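Local atomic coordinates of cytochrome b5-domain protein (Methanococcoides burtonii, PDB entry 6VZ6), a protein that binds heme b in a cytochrome b5-like domain, with the iron axially coordinated on both sides, and probably serves in electron transfer. Residues 22-26 / 27-31. Sequence-based numbering, arbitrary orientation.
Sequences YFAYK and GKVYD. With HEM (protoporphyrin IX containing Fe), chain B.
Phe23 and Tyr30 face each other as a hydrogen-bonded pair of an antiparallel hairpin, Tyr30 N giving to Phe23 O at 2.8 Å and Phe23 N to Tyr30 O at 3.1 Å. Tyr25 and Lys28 form the next such pair and close a two-residue type I' turn, whose positive phi angles suit Gly27. The Lys28 chain, bent at its last two torsions, folds back over the turn, and NZ meets Lys26 O at 3.1 Å from above the carbonyl plane. A methionine in its place would probably leave that carbonyl without its ammonium donor and the turn less firmly tied.

Apolar contacts follow on the face that carries Phe23, Tyr25 and Tyr30. Phe23 CE1 touches Tyr30 CB at 3.7 Å; with chi1 at 56°, CG lies between the backbone N and the carbonyl carbon, and one face of the flat, apolar ring lies against HEM CAC, toward the rim, which suits phenylalanine to the heme pocket. On the other face, branched Val29 packs through CG1 on Tyr22 CB at 3.9 Å. The Tyr22 ring turns its edge to the Asp31 carboxylate, planes 67° apart, and its hydroxyl lets it share one water with Asp31 OD2, while Asp31 OD1 is hydrogen-bonded to Thr33 OG1.

Leu10 of helix 7-12 packs on Tyr22, Ala24 and Val29. Strand 72-76 adjoins strand 28-31; outermost strand 22-25 bonds through backbone to Gly50, Ile51 and Leu53.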
loop_
_atom_site.group_PDB
_atom_site.type_symbol
_atom_site.label_atom_id
_atom_site.label_comp_id
_atom_site.label_asym_id
_atom_site.label_seq_id
_atom_site.Cartn_x
_atom_site.Cartn_y
_atom_site.Cartn_z
ATOM N N TYR A 22 0.528 4.304 -1.426
ATOM C CA TYR A 22 1.465 3.264 -1.008
ATOM C C TYR A 22 0.847 2.457 0.122
ATOM O O TYR A 22 -0.018 2.965 0.841
ATOM C CB TYR A 22 2.767 3.854 -0.469
ATOM C CG TYR A 22 3.621 4.602 -1.472
ATOM C CD1 TYR A 22 3.343 4.582 -2.848
ATOM C CD2 TYR A 22 4.717 5.305 -1.039
ATOM C CE1 TYR A 22 4.179 5.265 -3.756
ATOM C CE2 TYR A 22 5.538 5.966 -1.918
ATOM C CZ TYR A 22 5.262 5.953 -3.261
ATOM O OH TYR A 22 6.134 6.636 -4.037
ATOM N N PHE A 23 1.278 1.203 0.264
ATOM C CA PHE A 23 1.036 0.466 1.504
ATOM C C PHE A 23 2.229 -0.443 1.781
ATOM O O PHE A 23 3.105 -0.623 0.946
ATOM C CB PHE A 23 -0.295 -0.322 1.500
ATOM C CG PHE A 23 -0.448 -1.295 0.377
ATOM C CD1 PHE A 23 0.347 -2.426 0.308
ATOM C CD2 PHE A 23 -1.421 -1.092 -0.610
ATOM C CE1 PHE A 23 0.212 -3.327 -0.743
ATOM C CE2 PHE A 23 -1.581 -2.005 -1.643
ATOM C CZ PHE A 23 -0.738 -3.105 -1.723
ATOM N N ALA A 24 2.287 -0.990 2.982
ATOM C CA ALA A 24 3.326 -1.952 3.311
ATOM C C ALA A 24 2.726 -3.342 3.447
ATOM O O ALA A 24 1.569 -3.519 3.832
ATOM C CB ALA A 24 4.066 -1.551 4.583
ATOM N N TYR A 25 3.522 -4.322 3.054
ATOM C CA TYR A 25 3.170 -5.726 3.185
ATOM C C TYR A 25 4.457 -6.499 3.431
ATOM O O TYR A 25 5.350 -6.489 2.574
ATOM C CB TYR A 25 2.458 -6.237 1.941
ATOM C CG TYR A 25 2.115 -7.712 2.012
ATOM C CD1 TYR A 25 1.037 -8.138 2.747
ATOM C CD2 TYR A 25 2.876 -8.668 1.346
ATOM C CE1 TYR A 25 0.692 -9.472 2.809
ATOM C CE2 TYR A 25 2.543 -10.032 1.405
ATOM C CZ TYR A 25 1.442 -10.411 2.163
ATOM O OH TYR A 25 1.053 -11.716 2.253
ATOM N N LYS A 26 4.572 -7.111 4.619
ATOM C CA LYS A 26 5.747 -7.904 4.965
ATOM C C LYS A 26 7.033 -7.146 4.654
ATOM O O LYS A 26 7.925 -7.632 3.961
ATOM C CB LYS A 26 5.681 -9.258 4.237
ATOM C CG LYS A 26 4.468 -10.091 4.747
ATOM C CD LYS A 26 4.440 -11.500 4.191
ATOM C CE LYS A 26 3.384 -12.367 4.903
ATOM N NZ LYS A 26 3.094 -13.598 4.142
ATOM N N GLY A 27 7.107 -5.915 5.161
ATOM C CA GLY A 27 8.290 -5.102 5.051
ATOM C C GLY A 27 8.452 -4.339 3.772
ATOM O O GLY A 27 9.301 -3.430 3.723
ATOM N N LYS A 28 7.685 -4.667 2.730
ATOM C CA LYS A 28 7.819 -4.036 1.416
ATOM C C LYS A 28 6.781 -2.930 1.263
ATOM O O LYS A 28 5.620 -3.106 1.648
ATOM C CB LYS A 28 7.627 -5.056 0.294
ATOM C CG LYS A 28 8.576 -6.225 0.352
ATOM C CD LYS A 28 8.097 -7.362 -0.528
ATOM C CE LYS A 28 7.039 -8.218 0.166
ATOM N NZ LYS A 28 7.589 -9.070 1.278
ATOM N N VAL A 29 7.184 -1.802 0.678
ATOM C CA VAL A 29 6.262 -0.711 0.372
ATOM C C VAL A 29 5.922 -0.785 -1.113
ATOM O O VAL A 29 6.809 -0.732 -1.969
ATOM C CB VAL A 29 6.860 0.647 0.756
ATOM C CG1 VAL A 29 5.961 1.782 0.293
ATOM C CG2 VAL A 29 7.094 0.741 2.263
ATOM N N TYR A 30 4.645 -0.989 -1.408
ATOM C CA TYR A 30 4.139 -1.125 -2.760
ATOM C C TYR A 30 3.489 0.172 -3.192
ATOM O O TYR A 30 2.841 0.857 -2.382
ATOM C CB TYR A 30 3.076 -2.235 -2.883
ATOM C CG TYR A 30 3.623 -3.642 -2.867
ATOM C CD1 TYR A 30 3.768 -4.386 -4.025
ATOM C CD2 TYR A 30 3.994 -4.227 -1.664
ATOM C CE1 TYR A 30 4.284 -5.692 -3.962
ATOM C CE2 TYR A 30 4.503 -5.567 -1.612
ATOM C CZ TYR A 30 4.650 -6.246 -2.755
ATOM O OH TYR A 30 5.142 -7.529 -2.662
ATOM N N ASP A 31 3.602 0.469 -4.492
ATOM C CA ASP A 31 2.917 1.621 -5.098
ATOM C C ASP A 31 1.735 1.114 -5.915
ATOM O O ASP A 31 1.939 0.484 -6.959
ATOM C CB ASP A 31 3.878 2.410 -5.989
ATOM C CG ASP A 31 3.224 3.613 -6.634
ATOM O OD1 ASP A 31 2.012 3.838 -6.405
ATOM O OD2 ASP A 31 3.934 4.348 -7.359
HETATM C CHA HEM B . -7.502 -6.988 -5.535
HETATM C CHB HEM B . -10.929 -7.075 -2.211
HETATM C CHC HEM B . -7.705 -6.306 1.257
HETATM C CHD HEM B . -4.382 -5.550 -2.173
HETATM C C1A HEM B . -8.699 -7.188 -4.924
HETATM C C2A HEM B . -9.885 -7.719 -5.549
HETATM C C3A HEM B . -10.849 -7.720 -4.611
HETATM C C4A HEM B . -10.273 -7.200 -3.389
HETATM C CMA HEM B . -12.316 -8.182 -4.705
HETATM C CAA HEM B . -9.936 -8.154 -7.038
HETATM C CBA HEM B . -10.672 -9.463 -7.265
HETATM C CGA HEM B . -9.718 -10.558 -6.951
HETATM O O1A HEM B . -8.517 -10.305 -7.171
HETATM O O2A HEM B . -10.158 -11.650 -6.486
HETATM C C1B HEM B . -10.338 -6.873 -1.007
HETATM C C2B HEM B . -11.077 -6.810 0.186
HETATM C C3B HEM B . -10.237 -6.613 1.190
HETATM C C4B HEM B . -8.903 -6.502 0.630
HETATM C CMB HEM B . -12.595 -7.008 0.286
HETATM C CAB HEM B . -10.781 -6.644 2.633
HETATM C CBB HEM B . -10.059 -7.250 3.585
HETATM C C1C HEM B . -6.510 -6.055 0.631
HETATM C C2C HEM B . -5.234 -5.821 1.292
HETATM C C3C HEM B . -4.312 -5.597 0.335
HETATM C C4C HEM B . -4.980 -5.701 -0.952
HETATM C CMC HEM B . -5.067 -5.807 2.822
HETATM C CAC HEM B . -2.786 -5.274 0.409
HETATM C CBC HEM B . -1.989 -5.713 1.364
HETATM C C1D HEM B . -4.950 -5.801 -3.395
HETATM C C2D HEM B . -4.353 -5.564 -4.699
HETATM C C3D HEM B . -5.202 -5.986 -5.631
HETATM C C4D HEM B . -6.372 -6.461 -4.937
HETATM C CMD HEM B . -2.939 -4.973 -4.932
HETATM C CAD HEM B . -5.050 -5.959 -7.175
HETATM C CBD HEM B . -5.457 -4.572 -7.666
HETATM C CGD HEM B . -5.439 -4.454 -9.176
HETATM O O1D HEM B . -5.621 -3.338 -9.704
HETATM O O2D HEM B . -5.162 -5.465 -9.855
HETATM N NA HEM B . -8.954 -6.897 -3.614
HETATM N NB HEM B . -9.012 -6.651 -0.719
HETATM N NC HEM B . -6.312 -6.002 -0.737
HETATM N ND HEM B . -6.195 -6.337 -3.577
HETATM FE FE HEM B . -7.633 -6.503 -2.194
HETATM O O HOH W 1 6.100 5.899 -6.662
#